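Local coordinates for coiled-coil and C2 domain-containing protein 1-like (Drosophila melanogaster, PDB 6EI6) that binds phosphatidylinositol monophosphates through its C2 domain and regulates endosomal protein sorting by supporting ESCRT-III activity, probably by preventing untimely polymerisation of the core component Shrub, at residues A[49-52]-A[53-57]; A[72-75]-A[76-79]; A[86-89]-A[90-94]; A[254-257]-A[258-262]. One frame throughout, in Å; residues are numbered along the deposited sequence.

Contact 1. Residues A[49-52]-A[53-57]. With SO4 (sulfate ion), chain E.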
loop_
_atom_site.group_PDB
_atom_site.type_symbol
_atom_site.label_atom_id
_atom_site.label_comp_id
_atom_site.label_asym_id
_atom_site.label_seq_id
_atom_site.Cartn_x
_atom_site.Cartn_y
_atom_site.Cartn_z
ATOM N N GLN A 49 -16.120 -2.249 -5.494
ATOM C CA GLN A 49 -15.871 -1.463 -6.697
ATOM C C GLN A 49 -15.470 -0.041 -6.330
ATOM O O GLN A 49 -14.539 0.527 -6.923
ATOM C CB GLN A 49 -17.125 -1.464 -7.588
ATOM C CG GLN A 49 -17.325 -2.755 -8.373
ATOM C CD GLN A 49 -18.688 -2.862 -9.105
ATOM O OE1 GLN A 49 -19.125 -3.971 -9.412
ATOM N NE2 GLN A 49 -19.353 -1.721 -9.370
ATOM N N LEU A 50 -16.187 0.554 -5.371
ATOM C CA LEU A 50 -15.819 1.874 -4.862
ATOM C C LEU A 50 -14.358 1.904 -4.410
ATOM O O LEU A 50 -13.590 2.786 -4.814
ATOM C CB LEU A 50 -16.738 2.254 -3.710
ATOM C CG LEU A 50 -16.596 3.678 -3.244
ATOM C CD1 LEU A 50 -16.854 4.611 -4.421
ATOM C CD2 LEU A 50 -17.562 3.915 -2.078
ATOM N N MET A 51 -13.960 0.929 -3.586
ATOM C CA MET A 51 -12.580 0.854 -3.131
ATOM C C MET A 51 -11.605 0.847 -4.295
ATOM O O MET A 51 -10.566 1.520 -4.244
ATOM C CB MET A 51 -12.358 -0.392 -2.275
ATOM C CG MET A 51 -10.995 -0.411 -1.582
ATOM S SD MET A 51 -10.873 0.877 -0.295
ATOM C CE MET A 51 -12.089 0.281 0.854
ATOM N N MET A 52 -11.907 0.072 -5.349
ATOM C CA MET A 52 -10.994 0.005 -6.490
ATOM C C MET A 52 -10.901 1.354 -7.190
ATOM O O MET A 52 -9.814 1.775 -7.598
ATOM C CB MET A 52 -11.436 -1.074 -7.472
ATOM C CG MET A 52 -11.003 -2.492 -7.087
ATOM S SD MET A 52 -11.317 -3.734 -8.398
ATOM C CE MET A 52 -10.428 -2.999 -9.772
ATOM N N CYS A 53 -12.026 2.049 -7.322
ATOM C CA CYS A 53 -12.010 3.383 -7.915
ATOM C C CYS A 53 -11.104 4.328 -7.142
ATOM O O CYS A 53 -10.313 5.064 -7.738
ATOM C CB CYS A 53 -13.426 3.961 -7.972
ATOM S SG CYS A 53 -14.446 3.049 -9.105
ATOM N N LYS A 54 -11.226 4.336 -5.809
ATOM C CA LYS A 54 -10.454 5.270 -4.989
ATOM C C LYS A 54 -8.969 4.928 -5.016
ATOM O O LYS A 54 -8.135 5.810 -5.259
ATOM C CB LYS A 54 -11.010 5.286 -3.568
ATOM C CG LYS A 54 -12.350 5.944 -3.553
ATOM C CD LYS A 54 -13.021 5.918 -2.218
ATOM C CE LYS A 54 -14.287 6.790 -2.284
ATOM N NZ LYS A 54 -15.157 6.663 -1.075
ATOM N N ASN A 55 -8.628 3.641 -4.821
ATOM C CA ASN A 55 -7.239 3.191 -4.913
ATOM C C ASN A 55 -6.602 3.622 -6.228
ATOM O O ASN A 55 -5.515 4.216 -6.243
ATOM C CB ASN A 55 -7.144 1.663 -4.779
ATOM C CG ASN A 55 -7.448 1.151 -3.359
ATOM O OD1 ASN A 55 -7.666 1.925 -2.439
ATOM N ND2 ASN A 55 -7.490 -0.172 -3.200
ATOM N N THR A 56 -7.249 3.284 -7.355
ATOM C CA THR A 56 -6.695 3.632 -8.662
ATOM C C THR A 56 -6.599 5.147 -8.825
ATOM O O THR A 56 -5.577 5.666 -9.292
ATOM C CB THR A 56 -7.542 3.007 -9.776
ATOM O OG1 THR A 56 -7.396 1.589 -9.740
ATOM C CG2 THR A 56 -7.091 3.492 -11.162
ATOM N N ARG A 57 -7.648 5.873 -8.420
ATOM C CA ARG A 57 -7.577 7.330 -8.392
ATOM C C ARG A 57 -6.340 7.798 -7.644
ATOM O O ARG A 57 -5.613 8.689 -8.107
ATOM C CB ARG A 57 -8.835 7.910 -7.742
ATOM C CG ARG A 57 -8.794 9.391 -7.529
ATOM C CD ARG A 57 -9.876 9.809 -6.554
ATOM N NE ARG A 57 -9.554 9.331 -5.207
ATOM C CZ ARG A 57 -10.416 9.245 -4.199
ATOM N NH1 ARG A 57 -11.690 9.593 -4.360
ATOM N NH2 ARG A 57 -10.000 8.782 -3.031
HETATM S S SO4 E . -12.793 9.931 -0.502
HETATM O O1 SO4 E . -13.484 10.087 -1.788
HETATM O O2 SO4 E . -13.682 9.235 0.439
HETATM O O3 SO4 E . -11.536 9.178 -0.668
HETATM O O4 SO4 E . -12.495 11.263 0.034
#

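Contact 2. Residues A[72-75]-A[76-79]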
loop_
_atom_site.group_PDB
_atom_site.type_symbol
_atom_site.label_atom_id
_atom_site.label_comp_id
_atom_site.label_asym_id
_atom_site.label_seq_id
_atom_site.Cartn_x
_atom_site.Cartn_y
_atom_site.Cartn_z
ATOM N N PHE A 72 -11.013 8.208 -12.558
ATOM C CA PHE A 72 -11.426 7.212 -11.584
ATOM C C PHE A 72 -12.176 7.830 -10.421
ATOM O O PHE A 72 -12.972 7.134 -9.775
ATOM C CB PHE A 72 -10.216 6.401 -11.135
ATOM C CG PHE A 72 -9.791 5.404 -12.171
ATOM C CD1 PHE A 72 -10.382 4.144 -12.219
ATOM C CD2 PHE A 72 -8.892 5.767 -13.167
ATOM C CE1 PHE A 72 -10.035 3.250 -13.195
ATOM C CE2 PHE A 72 -8.538 4.880 -14.164
ATOM C CZ PHE A 72 -9.102 3.615 -14.182
ATOM N N GLU A 73 -12.017 9.133 -10.193
ATOM C CA GLU A 73 -12.908 9.797 -9.250
ATOM C C GLU A 73 -14.332 9.814 -9.791
ATOM O O GLU A 73 -15.288 9.546 -9.049
ATOM C CB GLU A 73 -12.400 11.214 -8.951
ATOM C CG GLU A 73 -13.377 12.133 -8.226
ATOM C CD GLU A 73 -13.656 11.740 -6.760
ATOM O OE1 GLU A 73 -13.108 10.720 -6.260
ATOM O OE2 GLU A 73 -14.432 12.478 -6.098
ATOM N N ASN A 74 -14.488 10.094 -11.091
ATOM C CA ASN A 74 -15.819 10.097 -11.696
ATOM C C ASN A 74 -16.433 8.700 -11.683
ATOM O O ASN A 74 -17.646 8.547 -11.499
ATOM C CB ASN A 74 -15.746 10.628 -13.126
ATOM C CG ASN A 74 -15.532 12.126 -13.188
ATOM O OD1 ASN A 74 -16.140 12.879 -12.443
ATOM N ND2 ASN A 74 -14.673 12.563 -14.097
ATOM N N LEU A 75 -15.617 7.669 -11.908
ATOM C CA LEU A 75 -16.094 6.298 -11.762
ATOM C C LEU A 75 -16.548 6.019 -10.324
ATOM O O LEU A 75 -17.642 5.481 -10.099
ATOM C CB LEU A 75 -14.988 5.349 -12.198
ATOM C CG LEU A 75 -15.295 3.890 -12.500
ATOM C CD1 LEU A 75 -16.411 3.701 -13.529
ATOM C CD2 LEU A 75 -13.998 3.215 -12.948
ATOM N N ALA A 76 -15.741 6.426 -9.336
ATOM C CA ALA A 76 -16.151 6.335 -7.936
ATOM C C ALA A 76 -17.500 7.004 -7.697
ATOM O O ALA A 76 -18.364 6.442 -7.014
ATOM C CB ALA A 76 -15.085 6.956 -7.035
ATOM N N LEU A 77 -17.697 8.207 -8.244
ATOM C CA LEU A 77 -18.969 8.900 -8.071
ATOM C C LEU A 77 -20.145 8.040 -8.541
ATOM O O LEU A 77 -21.153 7.918 -7.837
ATOM C CB LEU A 77 -18.954 10.247 -8.815
ATOM C CG LEU A 77 -18.028 11.371 -8.299
ATOM C CD1 LEU A 77 -18.428 12.738 -8.926
ATOM C CD2 LEU A 77 -17.961 11.462 -6.743
ATOM N N THR A 78 -20.032 7.417 -9.721
ATOM C CA THR A 78 -21.158 6.629 -10.206
ATOM C C THR A 78 -21.367 5.376 -9.363
ATOM O O THR A 78 -22.512 4.970 -9.144
ATOM C CB THR A 78 -20.981 6.256 -11.692
ATOM O OG1 THR A 78 -19.867 5.361 -11.845
ATOM C CG2 THR A 78 -20.715 7.482 -12.499
ATOM N N VAL A 79 -20.289 4.760 -8.872
ATOM C CA VAL A 79 -20.448 3.617 -7.975
ATOM C C VAL A 79 -21.151 4.048 -6.693
ATOM O O VAL A 79 -22.046 3.353 -6.192
ATOM C CB VAL A 79 -19.083 2.966 -7.681
ATOM C CG1 VAL A 79 -19.246 1.814 -6.682
ATOM C CG2 VAL A 79 -18.461 2.493 -8.959
#

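Contact 3. Residues A[86-89]-A[90-94]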
loop_
_atom_site.group_PDB
_atom_site.type_symbol
_atom_site.label_atom_id
_atom_site.label_comp_id
_atom_site.label_asym_id
_atom_site.label_seq_id
_atom_site.Cartn_x
_atom_site.Cartn_y
_atom_site.Cartn_z
ATOM N N VAL A 86 -28.946 1.509 -3.520
ATOM C CA VAL A 86 -29.236 0.209 -2.920
ATOM C C VAL A 86 -29.522 0.369 -1.433
ATOM O O VAL A 86 -30.464 -0.235 -0.904
ATOM C CB VAL A 86 -28.085 -0.790 -3.161
ATOM C CG1 VAL A 86 -28.352 -2.073 -2.393
ATOM C CG2 VAL A 86 -27.896 -1.082 -4.643
ATOM N N ARG A 87 -28.709 1.178 -0.733
ATOM C CA ARG A 87 -28.943 1.418 0.687
ATOM C C ARG A 87 -30.298 2.079 0.916
ATOM O O ARG A 87 -31.009 1.755 1.877
ATOM C CB ARG A 87 -27.820 2.278 1.263
ATOM C CG ARG A 87 -26.525 1.537 1.476
ATOM C CD ARG A 87 -25.363 2.493 1.571
ATOM N NE ARG A 87 -24.157 1.766 1.983
ATOM C CZ ARG A 87 -22.926 2.284 2.034
ATOM N NH1 ARG A 87 -22.701 3.560 1.700
ATOM N NH2 ARG A 87 -21.916 1.511 2.416
ATOM N N TYR A 88 -30.688 2.981 0.011
ATOM C CA TYR A 88 -31.958 3.687 0.151
ATOM C C TYR A 88 -33.145 2.741 -0.038
ATOM O O TYR A 88 -34.094 2.758 0.757
ATOM C CB TYR A 88 -32.009 4.854 -0.840
ATOM C CG TYR A 88 -33.368 5.505 -0.954
ATOM C CD1 TYR A 88 -33.801 6.430 -0.006
ATOM C CD2 TYR A 88 -34.225 5.193 -2.011
ATOM C CE1 TYR A 88 -35.051 7.025 -0.106
ATOM C CE2 TYR A 88 -35.470 5.782 -2.113
ATOM C CZ TYR A 88 -35.874 6.694 -1.156
ATOM O OH TYR A 88 -37.114 7.280 -1.255
ATOM N N SER A 89 -33.119 1.912 -1.090
ATOM C CA SER A 89 -34.168 0.912 -1.262
ATOM C C SER A 89 -34.317 0.046 -0.023
ATOM O O SER A 89 -35.425 -0.402 0.291
ATOM C CB SER A 89 -33.870 0.022 -2.466
ATOM O OG SER A 89 -32.926 -0.974 -2.121
ATOM N N LYS A 90 -33.211 -0.209 0.683
ATOM C CA LYS A 90 -33.259 -1.007 1.907
ATOM C C LYS A 90 -33.744 -0.190 3.093
ATOM O O LYS A 90 -34.403 -0.741 3.976
ATOM C CB LYS A 90 -31.880 -1.595 2.244
ATOM C CG LYS A 90 -31.375 -2.684 1.295
ATOM C CD LYS A 90 -30.218 -3.468 1.917
ATOM C CE LYS A 90 -29.075 -3.686 0.955
ATOM N NZ LYS A 90 -27.878 -4.278 1.654
ATOM N N ARG A 91 -33.413 1.110 3.142
ATOM C CA ARG A 91 -33.795 1.935 4.286
ATOM C C ARG A 91 -35.302 2.078 4.353
ATOM O O ARG A 91 -35.905 1.895 5.413
ATOM C CB ARG A 91 -33.118 3.307 4.219
ATOM C CG ARG A 91 -31.957 3.467 5.215
ATOM C CD ARG A 91 -31.380 4.896 5.253
ATOM N NE ARG A 91 -32.021 5.731 6.274
ATOM C CZ ARG A 91 -31.405 6.238 7.346
ATOM N NH1 ARG A 91 -30.115 5.998 7.563
ATOM N NH2 ARG A 91 -32.083 6.985 8.211
ATOM N N LYS A 92 -35.937 2.364 3.221
ATOM C CA LYS A 92 -37.378 2.192 3.109
ATOM C C LYS A 92 -37.612 0.703 2.967
ATOM O O LYS A 92 -36.807 -0.092 3.450
ATOM C CB LYS A 92 -37.946 2.977 1.927
ATOM C CG LYS A 92 -37.551 4.469 1.904
ATOM C CD LYS A 92 -37.778 5.155 3.270
ATOM C CE LYS A 92 -38.115 6.652 3.132
ATOM N NZ LYS A 92 -39.126 7.101 4.138
ATOM N N ASN A 93 -38.654 0.287 2.309
ATOM C CA ASN A 93 -38.765 -1.152 2.070
ATOM C C ASN A 93 -39.248 -1.341 0.651
ATOM O O ASN A 93 -40.412 -1.658 0.415
ATOM C CB ASN A 93 -39.685 -1.834 3.064
ATOM C CG ASN A 93 -38.927 -2.500 4.174
ATOM O OD1 ASN A 93 -38.567 -1.864 5.182
ATOM N ND2 ASN A 93 -38.639 -3.787 3.987
ATOM N N GLU A 94 -38.360 -1.132 -0.299
ATOM C CA GLU A 94 -38.728 -1.374 -1.675
ATOM C C GLU A 94 -37.978 -2.582 -2.199
ATOM O O GLU A 94 -37.047 -3.084 -1.554
ATOM C CB GLU A 94 -38.457 -0.131 -2.535
ATOM C CG GLU A 94 -39.677 0.792 -2.641
ATOM C CD GLU A 94 -39.540 2.052 -1.797
ATOM O OE1 GLU A 94 -40.172 3.082 -2.146
ATOM O OE2 GLU A 94 -38.782 2.010 -0.797
HETATM O O HOH W 1 -34.494 -3.210 -1.005
#

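Contact 4. Residues A[254-257]-A[258-262]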
loop_
_atom_site.group_PDB
_atom_site.type_symbol
_atom_site.label_atom_id
_atom_site.label_comp_id
_atom_site.label_asym_id
_atom_site.label_seq_id
_atom_site.Cartn_x
_atom_site.Cartn_y
_atom_site.Cartn_z
ATOM N N LEU A 254 -2.633 -9.562 -5.653
ATOM C CA LEU A 254 -3.932 -10.094 -6.067
ATOM C C LEU A 254 -4.494 -9.369 -7.282
ATOM O O LEU A 254 -5.688 -9.039 -7.329
ATOM C CB LEU A 254 -4.907 -10.025 -4.898
ATOM C CG LEU A 254 -4.381 -10.598 -3.585
ATOM C CD1 LEU A 254 -5.426 -10.413 -2.463
ATOM C CD2 LEU A 254 -4.000 -12.057 -3.799
ATOM N N THR A 255 -3.637 -9.088 -8.264
ATOM C CA THR A 255 -4.085 -8.481 -9.504
ATOM C C THR A 255 -5.092 -9.372 -10.223
ATOM O O THR A 255 -6.064 -8.878 -10.805
ATOM C CB THR A 255 -2.884 -8.194 -10.399
ATOM O OG1 THR A 255 -2.251 -6.972 -9.984
ATOM C CG2 THR A 255 -3.315 -8.086 -11.863
ATOM N N LYS A 256 -4.900 -10.689 -10.151
ATOM C CA LYS A 256 -5.708 -11.597 -10.954
ATOM C C LYS A 256 -7.168 -11.509 -10.558
ATOM O O LYS A 256 -8.043 -11.345 -11.421
ATOM C CB LYS A 256 -5.203 -13.031 -10.819
ATOM C CG LYS A 256 -5.941 -14.026 -11.693
ATOM C CD LYS A 256 -5.301 -15.420 -11.649
ATOM C CE LYS A 256 -5.892 -16.332 -12.739
ATOM N NZ LYS A 256 -4.867 -17.152 -13.486
ATOM N N GLN A 257 -7.458 -11.598 -9.252
ATOM C CA GLN A 257 -8.842 -11.501 -8.819
ATOM C C GLN A 257 -9.387 -10.078 -8.868
ATOM O O GLN A 257 -10.604 -9.904 -8.964
ATOM C CB GLN A 257 -9.029 -12.080 -7.418
ATOM C CG GLN A 257 -8.145 -11.567 -6.344
ATOM C CD GLN A 257 -8.128 -12.531 -5.162
ATOM O OE1 GLN A 257 -7.203 -13.339 -5.030
ATOM N NE2 GLN A 257 -9.169 -12.468 -4.308
ATOM N N MET A 258 -8.528 -9.062 -8.834
ATOM C CA MET A 258 -9.017 -7.707 -9.075
ATOM C C MET A 258 -9.518 -7.567 -10.502
ATOM O O MET A 258 -10.532 -6.906 -10.750
ATOM C CB MET A 258 -7.918 -6.679 -8.778
ATOM C CG MET A 258 -7.657 -6.470 -7.263
ATOM S SD MET A 258 -6.182 -5.497 -6.879
ATOM C CE MET A 258 -6.639 -3.906 -7.588
ATOM N N GLU A 259 -8.819 -8.184 -11.452
ATOM C CA GLU A 259 -9.254 -8.135 -12.840
ATOM C C GLU A 259 -10.597 -8.827 -13.018
ATOM O O GLU A 259 -11.432 -8.374 -13.800
ATOM C CB GLU A 259 -8.202 -8.766 -13.740
ATOM C CG GLU A 259 -7.057 -7.832 -14.063
ATOM C CD GLU A 259 -5.849 -8.564 -14.648
ATOM O OE1 GLU A 259 -5.768 -9.816 -14.505
ATOM O OE2 GLU A 259 -4.980 -7.879 -15.247
ATOM N N HIS A 260 -10.838 -9.917 -12.294
ATOM C CA HIS A 260 -12.132 -10.569 -12.418
ATOM C C HIS A 260 -13.252 -9.612 -12.038
ATOM O O HIS A 260 -14.263 -9.529 -12.744
ATOM C CB HIS A 260 -12.169 -11.853 -11.589
ATOM C CG HIS A 260 -11.158 -12.877 -12.033
ATOM N ND1 HIS A 260 -10.611 -12.884 -13.304
ATOM C CD2 HIS A 260 -10.585 -13.920 -11.376
ATOM C CE1 HIS A 260 -9.741 -13.876 -13.408
ATOM N NE2 HIS A 260 -9.705 -14.520 -12.253
ATOM N N ILE A 261 -13.061 -8.832 -10.963
ATOM C CA ILE A 261 -14.066 -7.847 -10.568
ATOM C C ILE A 261 -14.301 -6.838 -11.683
ATOM O O ILE A 261 -15.437 -6.434 -11.957
ATOM C CB ILE A 261 -13.640 -7.150 -9.268
ATOM C CG1 ILE A 261 -13.568 -8.186 -8.143
ATOM C CG2 ILE A 261 -14.573 -5.944 -8.944
ATOM C CD1 ILE A 261 -13.491 -7.575 -6.809
ATOM N N THR A 262 -13.237 -6.395 -12.330
ATOM C CA THR A 262 -13.435 -5.385 -13.354
ATOM C C THR A 262 -14.166 -5.943 -14.590
ATOM O O THR A 262 -14.728 -5.168 -15.371
ATOM C CB THR A 262 -12.082 -4.758 -13.695
ATOM O OG1 THR A 262 -12.318 -3.456 -14.211
ATOM C CG2 THR A 262 -11.318 -5.571 -14.708
#

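Contact 1. Residues A[49-52]-A[53-57]
L50 and K54, four residues apart on helix 34-62, show a lysine whose aliphatic chain runs past a leucine one turn earlier on its way to an anion. The apolar part of the contact is the lysine chain passing L50 at a slant: CD2 of L50 lies 3.8 Å from K54 NZ, and its CG and CD1 stand beside CE. K54 reaches this place because its chain is extended beyond CG (chi4 171°). M51 and N55 meet similarly, a methionine chain against a carboxamide, with M51 CG 3.9 Å from N55 ND2.

The backbone supplies the regular i to i+4 bonds, among them K54 N to L50 O at 3.0 Å. T56 adds a weak bond of 3.2 Å from its OG1 to M52 O, the carbonyl that its own N-H also uses.

The ionic part is built round a sulfate, probably from the crystallisation liquor. R57 meets it with two guanidinium nitrogens: NH2 gives 2.8 Å to sulfate O3, which lies at the edge of the group and in its plane, and NH1 gives 3.2 Å to O1. K54 NZ adds a weak bond of 3.3 Å to O2. With an alanine here, the sulfate would probably lose its lysine partner and be left to R57, while the L50 methyls would lose the aliphatic chain beside them. R57 NH1 also forms a salt bridge with E73 of the next helix. The result resembles a small anion-binding site, at least for a crystallisation sulfate, on an antiparallel helical hairpin, with C53 facing helix 66-91.

Contact 2. Residues A[72-75]-A[76-79]
T78 and L75 meet through a side-chain to backbone bond, a common way for a helix to satisfy a hydroxyl within its own turn. T78 OG1 donates to L75 O at 2.8 Å, and V79 N reaches the same oxygen at 3.0 Å, so two donors grip one carbonyl. The hydroxyl comes in well off the line of the C=O bond (127° at the oxygen), whereas the amide lies nearly on it. T78 can do this because its OG1 sits between the backbone N and the carbonyl carbon (chi1 66°), which turns CG2 to within 3.4 Å of N74 O.

One step out, L77 lies against two polar side chains of the preceding turn: CD2 approaches E73 OE2 at 3.7 Å, and CD1 lies 4.2 Å from N74 OD1. The E73 chain is bent at its second torsion, and its other oxygen, OE1, is held in a salt bridge by R57, which ties the carboxylate to helix 34-62 and should limit its rotation.

A76 lies against L50 and C53 of that helix, and L75 against C53. F72 lies on T56 of the same helix and meets the F106 ring edge-to-face, so the segment packs between helix 34-62 and the loop that carries R104 and F106.

Contact 3. Residues A[86-89]-A[90-94]
S89 and K90 share a single acceptor, V86 O, and here the contact is closely packed. With its OG between the backbone N and the carbonyl carbon (chi1 80°), S89 turns back to donate to V86 O at 2.8 Å; K90 N reaches it at 3.2 Å, both from the same face of the carbonyl plane. The lysine chain runs beside V86, with CE 3.8 Å from V86 CG1. Its NZ is carried on to E43 of helix 34-62, which also takes R87 NE.

The end of the helix is looser. K92 is the first residue to leave helical angles, although its N still bonds to Y88 O at 3.1 Å. K92 CG lies 4.1 Å from Y88 CE1, meeting the exposed tyrosine ring obliquely. Beyond this the chain turns back: E94 N donates to S89 O at 3.1 Å, almost straight (172°) and in the carbonyl plane. A water closes the loop, donating to S89 OG at 3.0 Å and to E94 O at 2.6 Å.

The buried S89 hydroxyl thus donates to one carbonyl and accepts from water, using both roles of its oxygen where the helix gives way to the loop bearing L96 and P97.

Contact 4. Residues A[254-257]-A[258-262]
K256 CG stands anti to the backbone N (chi1 -176°), while the H260 ring takes a different setting, anti to its carbonyl carbon (chi1 -62°), and together these bring the side chains across each other one turn apart. K256 CG comes 3.8 Å from H260 NE2, and the K256 carbonyl oxygen lies over the middle of one face of the imidazole, 3.4 Å above its plane. The same oxygen accepts H260 N at 3.3 Å.

T255 and E259 cross in the same way: T255 CG2 touches the carboxylate, with E259 OE2 at 3.8 Å, while E259 N bonds to T255 O at 2.9 Å. If an alanine stood in place of E259, the T255 methyl would probably lose the carboxylate beside it, and V109, which E259 also touches, would be left with less cover. T255 OG1 turns away from this pair to bond P252 O.

M258 covers the first turn, its CG 3.2 Å from L254 O. I261 faces helix 34-62, touching Q45 and M52. L254 occupies the N-cap position, and the segment runs from there through nearly the whole of the short helix 255-263, which packs on helix 34-62, the first arm of the hairpin.

How the contacts relate
From the N terminus, contact 1 comes first, on helix 34-62; contacts 2 and 3 follow in the first half and at the end of helix 66-91, and contact 4 takes up most of helix 255-263 after the beta strands of the C2 domain. All four are local and follow in series, so none nests within or crosses another; contact 3 alone closes a turn, where its helix ends. Contacts 1 and 2 touch across the hairpin, with C53 CB 3.5 Å from A76 CB. Contact 4 joins contact 1 through M52 and I261, bringing the last helix, 255-263, onto helix 34-62. Contact 3 touches none of the others, its centre about 24 Å from that of contact 1.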